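Local coordinates for Oxidored_FMN domain-containing protein ([Pseudomonas] geniculata N1, PDB 6L6J) that probably oxidises the amine 6-hydroxypseudooxynicotine, using bound flavin mononucleotide and a four-iron, four-sulfur cluster, at residues 81-86 against 159-164; 92-97 against 163-168; 147-152 against 208-213. All blocks are in the same frame, centred on the assembly; numbering follows the deposited sequence.

How the contacts relate
All three contacts lie in the flavin-binding barrel of eight parallel strands. From the N terminus, helix 83-94 follows strand 55-62 and leads into strand 99-105; helix 142-162 precedes strand 166-171, and helix 197-215 precedes strand 220-229. Contact 1 joins the start of helix 83-94 to the end of helix 142-162, closing a loop of 72 residues. Contact 2 (65 residues) starts at the other end of helix 83-94 and ends on the same stretch as contact 1, just before strand 166-171, sharing Gly163 and Phe164. Contact 3 (55 residues) pairs helices 142-162 and 197-215, and its loop crosses both others. Tyr152 and Val211 pack on strand 166-171, so contacts 2 and 3 touch.

Contact 1 of 3, residues 81-86 against 159-164; sequences KYIEPL and AKRAGF. With SO4 (sulfate ion), chain G.
Ile83 meets Arg161 and Ala162 where the first turn of helix 83-94 passes the last turn of helix 142-162. The Ile83 side chain divides the work between its branches. CG1 lies anti to the carbonyl carbon (chi1 -66°), and the extended chain beyond it carries CD1 to Arg161, 3.5 Å from NH1. The CG2 branch turns to Ala162, with Ile83 CG2 4.3 Å from Ala162 CB. The same methyl of Ala162 lies 4.0 Å from the carbonyl oxygen O of Ile83. This small residue lets the backbones come close, the CA atoms of Ile83 and Ala162 being 5.2 Å apart. The Arg161 chain crosses that of Ile83 at about a right angle and bends at chi3 (52°), which brings its guanidinium back beside the isoleucine methyl.

One turn on, Leu86 CB rests 4.1 Å from Phe164 CE2 and equally near CZ. Both residues also touch Leu58 of strand 55-62 and Met77, while the Phe164 ring reaches Val102 of strand 99-105, so the pair belongs to the layer between helices and barrel. A Schellman motif turns the chain toward Phe164: Gly163 has positive phi, Phe164 N bonds back to Ala159 O, and Gly163 N makes a weak bond to Lys160 O.

Just before helix 83-94, in the 3-10 turn that leads into it, Lys81 CG lies over one face of the Tyr82 ring. Lys81 NZ donates to Tyr82 OH at 3.0 Å and to sulfate O1 at 3.2 Å. Arg76 also binds this anion, probably acquired from the crystallisation liquor.

No hydrogen bond or salt bridge joins the two segments; the interface depends on apolar packing, with the charged end of Arg161 kept at its exposed margin.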
loop_
_atom_site.group_PDB
_atom_site.type_symbol
_atom_site.label_atom_id
_atom_site.label_comp_id
_atom_site.label_asym_id
_atom_site.label_seq_id
_atom_site.Cartn_x
_atom_site.Cartn_y
_atom_site.Cartn_z
ATOM N N LYS A 81 20.947 0.617 -23.487
ATOM C CA LYS A 81 19.690 0.926 -24.218
ATOM C C LYS A 81 18.656 1.482 -23.238
ATOM O O LYS A 81 17.708 2.135 -23.716
ATOM C CB LYS A 81 19.152 -0.304 -24.962
ATOM C CG LYS A 81 18.426 -1.378 -24.145
ATOM C CD LYS A 81 18.054 -2.598 -25.010
ATOM C CE LYS A 81 17.016 -3.529 -24.407
ATOM N NZ LYS A 81 17.620 -4.761 -23.818
ATOM N N TYR A 82 18.849 1.253 -21.930
ATOM C CA TYR A 82 17.913 1.681 -20.851
ATOM C C TYR A 82 18.194 3.138 -20.410
ATOM O O TYR A 82 17.281 3.753 -19.767
ATOM C CB TYR A 82 17.943 0.681 -19.691
ATOM C CG TYR A 82 17.532 -0.722 -20.048
ATOM C CD1 TYR A 82 16.279 -1.005 -20.582
ATOM C CD2 TYR A 82 18.401 -1.785 -19.844
ATOM C CE1 TYR A 82 15.907 -2.306 -20.914
ATOM C CE2 TYR A 82 18.050 -3.083 -20.182
ATOM C CZ TYR A 82 16.809 -3.343 -20.731
ATOM O OH TYR A 82 16.499 -4.638 -21.053
ATOM N N ILE A 83 19.355 3.709 -20.793
ATOM C CA ILE A 83 19.810 5.071 -20.371
ATOM C C ILE A 83 18.820 6.135 -20.866
ATOM O O ILE A 83 18.354 6.903 -20.038
ATOM C CB ILE A 83 21.241 5.390 -20.853
ATOM C CG1 ILE A 83 22.279 4.487 -20.183
ATOM C CG2 ILE A 83 21.558 6.868 -20.644
ATOM C CD1 ILE A 83 23.689 4.707 -20.664
ATOM N N GLU A 84 18.546 6.195 -22.166
ATOM C CA GLU A 84 17.695 7.255 -22.768
ATOM C C GLU A 84 16.276 7.126 -22.212
ATOM O O GLU A 84 15.697 8.113 -21.766
ATOM C CB GLU A 84 17.761 7.214 -24.303
ATOM C CG GLU A 84 17.568 8.575 -24.958
ATOM C CD GLU A 84 16.142 9.147 -24.911
ATOM O OE1 GLU A 84 15.880 10.059 -24.042
ATOM O OE2 GLU A 84 15.286 8.717 -25.766
ATOM N N PRO A 85 15.660 5.921 -22.209
ATOM C CA PRO A 85 14.370 5.717 -21.539
ATOM C C PRO A 85 14.281 6.283 -20.110
ATOM O O PRO A 85 13.284 6.934 -19.795
ATOM C CB PRO A 85 14.234 4.186 -21.511
ATOM C CG PRO A 85 14.975 3.727 -22.746
ATOM C CD PRO A 85 16.136 4.702 -22.887
ATOM N N LEU A 86 15.305 6.058 -19.282
ATOM C CA LEU A 86 15.296 6.530 -17.868
ATOM C C LEU A 86 15.605 8.029 -17.782
ATOM O O LEU A 86 15.145 8.652 -16.804
ATOM C CB LEU A 86 16.287 5.718 -17.029
ATOM C CG LEU A 86 15.907 4.263 -16.752
ATOM C CD1 LEU A 86 16.927 3.626 -15.837
ATOM C CD2 LEU A 86 14.515 4.136 -16.153
ATOM N N ALA A 159 23.666 5.281 -14.731
ATOM C CA ALA A 159 22.740 6.159 -13.974
ATOM C C ALA A 159 23.213 7.619 -14.049
ATOM O O ALA A 159 22.359 8.495 -14.185
ATOM C CB ALA A 159 22.616 5.683 -12.545
ATOM N N LYS A 160 24.522 7.864 -13.941
ATOM C CA LYS A 160 25.137 9.219 -14.079
ATOM C C LYS A 160 24.757 9.785 -15.452
ATOM O O LYS A 160 24.167 10.859 -15.485
ATOM C CB LYS A 160 26.660 9.149 -13.905
ATOM C CG LYS A 160 27.342 10.438 -13.470
ATOM C CD LYS A 160 28.821 10.438 -13.808
ATOM C CE LYS A 160 29.711 11.148 -12.809
ATOM N NZ LYS A 160 30.084 12.496 -13.283
ATOM N N ARG A 161 25.012 9.016 -16.517
ATOM C CA ARG A 161 24.732 9.362 -17.934
ATOM C C ARG A 161 23.246 9.697 -18.117
ATOM O O ARG A 161 22.929 10.532 -18.958
ATOM C CB ARG A 161 25.137 8.206 -18.855
ATOM C CG ARG A 161 26.639 7.973 -18.984
ATOM C CD ARG A 161 27.012 7.368 -20.345
ATOM N NE ARG A 161 26.431 8.177 -21.426
ATOM C CZ ARG A 161 25.892 7.718 -22.571
ATOM N NH1 ARG A 161 25.874 6.416 -22.839
ATOM N NH2 ARG A 161 25.374 8.584 -23.439
ATOM N N ALA A 162 22.365 9.046 -17.367
ATOM C CA ALA A 162 20.902 9.254 -17.404
ATOM C C ALA A 162 20.534 10.594 -16.729
ATOM O O ALA A 162 19.480 11.193 -17.064
ATOM C CB ALA A 162 20.247 8.061 -16.739
ATOM N N GLY A 163 21.357 11.033 -15.777
ATOM C CA GLY A 163 21.241 12.335 -15.092
ATOM C C GLY A 163 20.704 12.255 -13.672
ATOM O O GLY A 163 20.328 13.324 -13.137
ATOM N N PHE A 164 20.643 11.049 -13.099
ATOM C CA PHE A 164 20.268 10.808 -11.685
ATOM C C PHE A 164 21.253 11.581 -10.789
ATOM O O PHE A 164 22.484 11.610 -11.040
ATOM C CB PHE A 164 20.224 9.297 -11.382
ATOM C CG PHE A 164 19.082 8.526 -12.015
ATOM C CD1 PHE A 164 17.785 8.640 -11.529
ATOM C CD2 PHE A 164 19.296 7.694 -13.107
ATOM C CE1 PHE A 164 16.739 7.944 -12.118
ATOM C CE2 PHE A 164 18.245 6.998 -13.692
ATOM C CZ PHE A 164 16.973 7.115 -13.191
HETATM S S SO4 G . 14.308 -7.652 -23.339
HETATM O O1 SO4 G . 14.786 -6.308 -23.626
HETATM O O2 SO4 G . 14.565 -8.514 -24.463
HETATM O O3 SO4 G . 14.973 -8.182 -22.180
HETATM O O4 SO4 G . 12.892 -7.622 -23.091
#

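Contact 2 of 3, residues 92-97 against 163-168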
loop_
_atom_site.group_PDB
_atom_site.type_symbol
_atom_site.label_atom_id
_atom_site.label_comp_id
_atom_site.label_asym_id
_atom_site.label_seq_id
_atom_site.Cartn_x
_atom_site.Cartn_y
_atom_site.Cartn_z
ATOM N N ALA A 92 11.434 14.596 -16.236
ATOM C CA ALA A 92 10.084 14.861 -15.677
ATOM C C ALA A 92 10.176 15.160 -14.177
ATOM O O ALA A 92 9.258 15.831 -13.634
ATOM C CB ALA A 92 9.168 13.692 -15.945
ATOM N N VAL A 93 11.241 14.693 -13.524
ATOM C CA VAL A 93 11.493 14.920 -12.065
ATOM C C VAL A 93 12.282 16.232 -11.904
ATOM O O VAL A 93 11.753 17.158 -11.226
ATOM C CB VAL A 93 12.174 13.696 -11.411
ATOM C CG1 VAL A 93 12.846 13.992 -10.079
ATOM C CG2 VAL A 93 11.185 12.560 -11.233
ATOM N N LYS A 94 13.456 16.353 -12.546
ATOM C CA LYS A 94 14.361 17.533 -12.397
ATOM C C LYS A 94 13.668 18.815 -12.886
ATOM O O LYS A 94 14.098 19.886 -12.468
ATOM C CB LYS A 94 15.693 17.291 -13.114
ATOM C CG LYS A 94 16.591 16.252 -12.462
ATOM C CD LYS A 94 18.028 16.232 -12.948
ATOM C CE LYS A 94 18.869 17.405 -12.477
ATOM N NZ LYS A 94 18.888 17.575 -10.993
ATOM N N GLU A 95 12.640 18.693 -13.730
ATOM C CA GLU A 95 11.874 19.807 -14.341
ATOM C C GLU A 95 11.328 20.729 -13.265
ATOM O O GLU A 95 11.469 21.922 -13.426
ATOM C CB GLU A 95 10.715 19.289 -15.192
ATOM C CG GLU A 95 9.731 20.383 -15.572
ATOM C CD GLU A 95 9.066 20.274 -16.934
ATOM O OE1 GLU A 95 9.625 19.567 -17.814
ATOM O OE2 GLU A 95 7.989 20.912 -17.116
ATOM N N HIS A 96 10.713 20.203 -12.211
ATOM C CA HIS A 96 10.176 21.035 -11.090
ATOM C C HIS A 96 11.199 21.172 -9.951
ATOM O O HIS A 96 10.818 21.599 -8.864
ATOM C CB HIS A 96 8.848 20.477 -10.600
ATOM C CG HIS A 96 7.858 20.166 -11.673
ATOM N ND1 HIS A 96 6.955 21.094 -12.125
ATOM C CD2 HIS A 96 7.562 19.011 -12.311
ATOM C CE1 HIS A 96 6.162 20.547 -13.030
ATOM N NE2 HIS A 96 6.507 19.266 -13.160
ATOM N N GLY A 97 12.466 20.853 -10.212
ATOM C CA GLY A 97 13.597 21.109 -9.297
ATOM C C GLY A 97 13.683 20.131 -8.136
ATOM O O GLY A 97 14.390 20.446 -7.164
ATOM N N GLY A 163 21.357 11.033 -15.777
ATOM C CA GLY A 163 21.241 12.335 -15.092
ATOM C C GLY A 163 20.704 12.255 -13.672
ATOM O O GLY A 163 20.328 13.324 -13.137
ATOM N N PHE A 164 20.643 11.049 -13.099
ATOM C CA PHE A 164 20.268 10.808 -11.685
ATOM C C PHE A 164 21.253 11.581 -10.789
ATOM O O PHE A 164 22.484 11.610 -11.040
ATOM C CB PHE A 164 20.224 9.297 -11.382
ATOM C CG PHE A 164 19.082 8.526 -12.015
ATOM C CD1 PHE A 164 17.785 8.640 -11.529
ATOM C CD2 PHE A 164 19.296 7.694 -13.107
ATOM C CE1 PHE A 164 16.739 7.944 -12.118
ATOM C CE2 PHE A 164 18.245 6.998 -13.692
ATOM C CZ PHE A 164 16.973 7.115 -13.191
ATOM N N ASP A 165 20.715 12.198 -9.743
ATOM C CA ASP A 165 21.473 13.021 -8.762
ATOM C C ASP A 165 21.972 12.146 -7.617
ATOM O O ASP A 165 23.025 12.499 -7.016
ATOM C CB ASP A 165 20.595 14.154 -8.222
ATOM C CG ASP A 165 20.061 15.035 -9.334
ATOM O OD1 ASP A 165 20.879 15.746 -9.982
ATOM O OD2 ASP A 165 18.839 14.975 -9.571
ATOM N N ILE A 166 21.200 11.097 -7.297
ATOM C CA ILE A 166 21.403 10.199 -6.120
ATOM C C ILE A 166 21.368 8.760 -6.630
ATOM O O ILE A 166 20.315 8.340 -7.171
ATOM C CB ILE A 166 20.329 10.436 -5.038
ATOM C CG1 ILE A 166 20.189 11.919 -4.670
ATOM C CG2 ILE A 166 20.617 9.585 -3.810
ATOM C CD1 ILE A 166 18.919 12.261 -3.910
ATOM N N VAL A 167 22.474 8.037 -6.454
ATOM C CA VAL A 167 22.656 6.635 -6.920
ATOM C C VAL A 167 22.799 5.772 -5.668
ATOM O O VAL A 167 23.670 6.111 -4.855
ATOM C CB VAL A 167 23.872 6.548 -7.859
ATOM C CG1 VAL A 167 24.216 5.135 -8.278
ATOM C CG2 VAL A 167 23.668 7.418 -9.087
ATOM N N TYR A 168 21.971 4.722 -5.518
ATOM C CA TYR A 168 21.846 3.919 -4.262
ATOM C C TYR A 168 22.769 2.689 -4.295
ATOM O O TYR A 168 23.165 2.201 -5.399
ATOM C CB TYR A 168 20.406 3.473 -3.978
ATOM C CG TYR A 168 19.576 4.439 -3.163
ATOM C CD1 TYR A 168 18.954 5.536 -3.737
ATOM C CD2 TYR A 168 19.351 4.215 -1.820
ATOM C CE1 TYR A 168 18.149 6.395 -3.000
ATOM C CE2 TYR A 168 18.544 5.055 -1.076
ATOM C CZ TYR A 168 17.947 6.161 -1.656
ATOM O OH TYR A 168 17.185 7.005 -0.889
#
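Lys94 and Asp165 carry this contact, with the backbone of Gly163 as the third participant. The lysine and aspartate side chains approach from opposite directions and end in a salt bridge: Lys94 NZ donates to Asp165 OD1 at 2.9 Å, on the syn side and 22° out of the carboxylate plane. A second, weak bond from Lys94 NZ to Asp165 OD2 measures 3.0 Å, so the ammonium straddles both oxygens. Bends at chi3 (72°) and chi4 (55°) curl the end of the lysine chain onto the carboxylate. Along the way Lys94 CD passes 3.7 Å from the carbonyl oxygen O of Gly163, giving the aliphatic chain a place against the turn that follows helix 142-162.

Asp165 OD2 has another partner, the backbone amide of Ala100 at the start of strand 99-105. The carboxylate therefore bridges the exposed lysine and the barrel wall, and the positive charge would be expected to stabilise its ionised form. An asparagine here would probably weaken the grip on Lys94 by removing the negative charge, leaving the ammonium without its ionic mate and freer to turn.

The pair fastens the C-terminal end of helix 83-94 to the residue just before strand 166-171, beside the neighbouring strand 99-105. It thus belongs to the N-terminal end of the strands of a TIM barrel, the beta/alpha scaffold of the NADH:flavin oxidoreductase family.

Contact 3 of 3, residues 147-152 against 208-213. With SO4 (sulfate ion), chain F.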
loop_
_atom_site.group_PDB
_atom_site.type_symbol
_atom_site.label_atom_id
_atom_site.label_comp_id
_atom_site.label_asym_id
_atom_site.label_seq_id
_atom_site.Cartn_x
_atom_site.Cartn_y
_atom_site.Cartn_z
ATOM N N ASP A 147 32.727 -9.909 -10.905
ATOM C CA ASP A 147 31.736 -9.571 -11.962
ATOM C C ASP A 147 30.612 -8.713 -11.361
ATOM O O ASP A 147 30.162 -7.784 -12.016
ATOM C CB ASP A 147 31.167 -10.818 -12.644
ATOM C CG ASP A 147 32.141 -11.547 -13.549
ATOM O OD1 ASP A 147 33.297 -11.112 -13.641
ATOM O OD2 ASP A 147 31.734 -12.554 -14.154
ATOM N N PHE A 148 30.174 -9.021 -10.150
ATOM C CA PHE A 148 29.036 -8.342 -9.476
ATOM C C PHE A 148 29.398 -6.866 -9.220
ATOM O O PHE A 148 28.523 -5.976 -9.405
ATOM C CB PHE A 148 28.640 -9.111 -8.210
ATOM C CG PHE A 148 27.853 -8.312 -7.205
ATOM C CD1 PHE A 148 28.490 -7.458 -6.325
ATOM C CD2 PHE A 148 26.474 -8.424 -7.122
ATOM C CE1 PHE A 148 27.767 -6.741 -5.389
ATOM C CE2 PHE A 148 25.749 -7.710 -6.184
ATOM C CZ PHE A 148 26.400 -6.868 -5.323
ATOM N N ARG A 149 30.636 -6.609 -8.788
ATOM C CA ARG A 149 31.135 -5.240 -8.526
ATOM C C ARG A 149 31.237 -4.473 -9.846
ATOM O O ARG A 149 30.832 -3.301 -9.874
ATOM C CB ARG A 149 32.474 -5.319 -7.800
ATOM C CG ARG A 149 32.357 -5.810 -6.366
ATOM C CD ARG A 149 33.723 -6.073 -5.785
ATOM N NE ARG A 149 34.559 -4.882 -5.775
ATOM C CZ ARG A 149 35.830 -4.859 -5.390
ATOM N NH1 ARG A 149 36.432 -5.969 -5.007
ATOM N NH2 ARG A 149 36.499 -3.724 -5.384
ATOM N N ARG A 150 31.720 -5.131 -10.902
ATOM C CA ARG A 150 31.704 -4.591 -12.284
ATOM C C ARG A 150 30.265 -4.143 -12.576
ATOM O O ARG A 150 30.098 -2.951 -12.861
ATOM C CB ARG A 150 32.278 -5.617 -13.267
ATOM C CG ARG A 150 32.367 -5.162 -14.721
ATOM C CD ARG A 150 33.014 -6.219 -15.621
ATOM N NE ARG A 150 32.421 -7.561 -15.524
ATOM C CZ ARG A 150 31.399 -8.002 -16.255
ATOM N NH1 ARG A 150 30.820 -7.216 -17.145
ATOM N NH2 ARG A 150 30.942 -9.230 -16.088
ATOM N N TRP A 151 29.265 -5.018 -12.402
ATOM C CA TRP A 151 27.835 -4.726 -12.717
ATOM C C TRP A 151 27.381 -3.477 -11.962
ATOM O O TRP A 151 26.683 -2.649 -12.553
ATOM C CB TRP A 151 26.881 -5.891 -12.398
ATOM C CG TRP A 151 27.239 -7.225 -12.971
ATOM C CD1 TRP A 151 27.954 -7.481 -14.106
ATOM C CD2 TRP A 151 26.868 -8.506 -12.434
ATOM N NE1 TRP A 151 28.081 -8.838 -14.290
ATOM C CE2 TRP A 151 27.426 -9.490 -13.278
ATOM C CE3 TRP A 151 26.124 -8.919 -11.329
ATOM C CZ2 TRP A 151 27.274 -10.853 -13.037
ATOM C CZ3 TRP A 151 26.008 -10.266 -11.067
ATOM C CH2 TRP A 151 26.572 -11.219 -11.912
ATOM N N TYR A 152 27.736 -3.362 -10.687
ATOM C CA TYR A 152 27.241 -2.269 -9.804
ATOM C C TYR A 152 27.850 -0.971 -10.321
ATOM O O TYR A 152 27.106 -0.155 -10.860
ATOM C CB TYR A 152 27.519 -2.555 -8.325
ATOM C CG TYR A 152 26.295 -2.423 -7.456
ATOM C CD1 TYR A 152 25.533 -1.263 -7.467
ATOM C CD2 TYR A 152 25.877 -3.454 -6.629
ATOM C CE1 TYR A 152 24.399 -1.126 -6.681
ATOM C CE2 TYR A 152 24.749 -3.330 -5.831
ATOM C CZ TYR A 152 24.004 -2.163 -5.858
ATOM O OH TYR A 152 22.878 -2.031 -5.093
ATOM N N LEU A 208 30.036 -0.186 -2.208
ATOM C CA LEU A 208 29.825 1.242 -1.837
ATOM C C LEU A 208 31.001 2.115 -2.294
ATOM O O LEU A 208 30.739 3.188 -2.926
ATOM C CB LEU A 208 29.669 1.325 -0.320
ATOM C CG LEU A 208 29.475 2.724 0.239
ATOM C CD1 LEU A 208 28.245 3.379 -0.370
ATOM C CD2 LEU A 208 29.357 2.685 1.757
ATOM N N SER A 209 32.228 1.682 -1.962
ATOM C CA SER A 209 33.510 2.306 -2.376
ATOM C C SER A 209 33.614 2.352 -3.907
ATOM O O SER A 209 34.068 3.394 -4.418
ATOM C CB SER A 209 34.682 1.574 -1.763
ATOM O OG SER A 209 35.892 1.831 -2.464
ATOM N N ASP A 210 33.243 1.274 -4.621
ATOM C CA ASP A 210 33.366 1.219 -6.109
ATOM C C ASP A 210 32.442 2.258 -6.740
ATOM O O ASP A 210 32.873 2.928 -7.682
ATOM C CB ASP A 210 33.095 -0.170 -6.672
ATOM C CG ASP A 210 34.218 -1.123 -6.341
ATOM O OD1 ASP A 210 35.201 -0.659 -5.713
ATOM O OD2 ASP A 210 34.081 -2.320 -6.666
ATOM N N VAL A 211 31.233 2.390 -6.208
ATOM C CA VAL A 211 30.188 3.302 -6.745
ATOM C C VAL A 211 30.599 4.749 -6.425
ATOM O O VAL A 211 30.472 5.640 -7.302
ATOM C CB VAL A 211 28.811 2.952 -6.163
ATOM C CG1 VAL A 211 27.742 3.862 -6.735
ATOM C CG2 VAL A 211 28.437 1.489 -6.386
ATOM N N LYS A 212 31.109 4.984 -5.218
ATOM C CA LYS A 212 31.610 6.316 -4.802
ATOM C C LYS A 212 32.741 6.730 -5.752
ATOM O O LYS A 212 32.692 7.854 -6.256
ATOM C CB LYS A 212 32.017 6.311 -3.329
ATOM C CG LYS A 212 31.489 7.505 -2.546
ATOM C CD LYS A 212 31.905 7.502 -1.092
ATOM C CE LYS A 212 32.419 8.849 -0.629
ATOM N NZ LYS A 212 33.174 8.725 0.636
ATOM N N ASP A 213 33.684 5.840 -6.046
ATOM C CA ASP A 213 34.821 6.160 -6.954
ATOM C C ASP A 213 34.253 6.386 -8.355
ATOM O O ASP A 213 34.720 7.288 -9.043
ATOM C CB ASP A 213 35.914 5.082 -6.925
ATOM C CG ASP A 213 36.407 4.740 -5.517
ATOM O OD1 ASP A 213 36.280 5.622 -4.594
ATOM O OD2 ASP A 213 36.886 3.581 -5.326
HETATM S S SO4 F . 28.355 -9.965 -17.995
HETATM O O1 SO4 F . 28.475 -8.532 -17.978
HETATM O O2 SO4 F . 28.928 -10.488 -19.225
HETATM O O3 SO4 F . 29.043 -10.507 -16.845
HETATM O O4 SO4 F . 26.958 -10.325 -17.942
#
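In the outer helical layer of the TIM barrel, helices 142-162 and 197-215 pack side by side through Arg149-Asp210 and Tyr152-Val211. The arginine approaches side-on, using two nitrogens on one carboxylate oxygen: Arg149 NE reaches Asp210 OD2 at 2.8 Å (N-H...O 158°), and Arg149 NH2 reaches the same OD2 at 3.1 Å. A weak bond from NH2 to OD1 adds to the grip. Guanidinium and carboxylate planes lie only 23° apart, an almost flat pairing reached through the bend of the arginine chain at chi3.

Toward the barrel, Val211 CG2 lies 4.1 Å from Tyr152 CD1. Val211 also packs on Val221 of strand 220-229. The tyrosine hydroxyl bonds to the carbonyl oxygen of Leu104 and the amide of Tyr170, tying this buried side chain to strands 99-105 and 166-171.

On another side of helix 142-162, Arg150 and Trp151 hold a sulfate, probably from the crystallisation liquor, together with His64. Arg150 NH1 donates to sulfate O1 at 2.8 Å, while Trp151 NE1 reaches sulfate O3 at 3.2 Å from the indole edge.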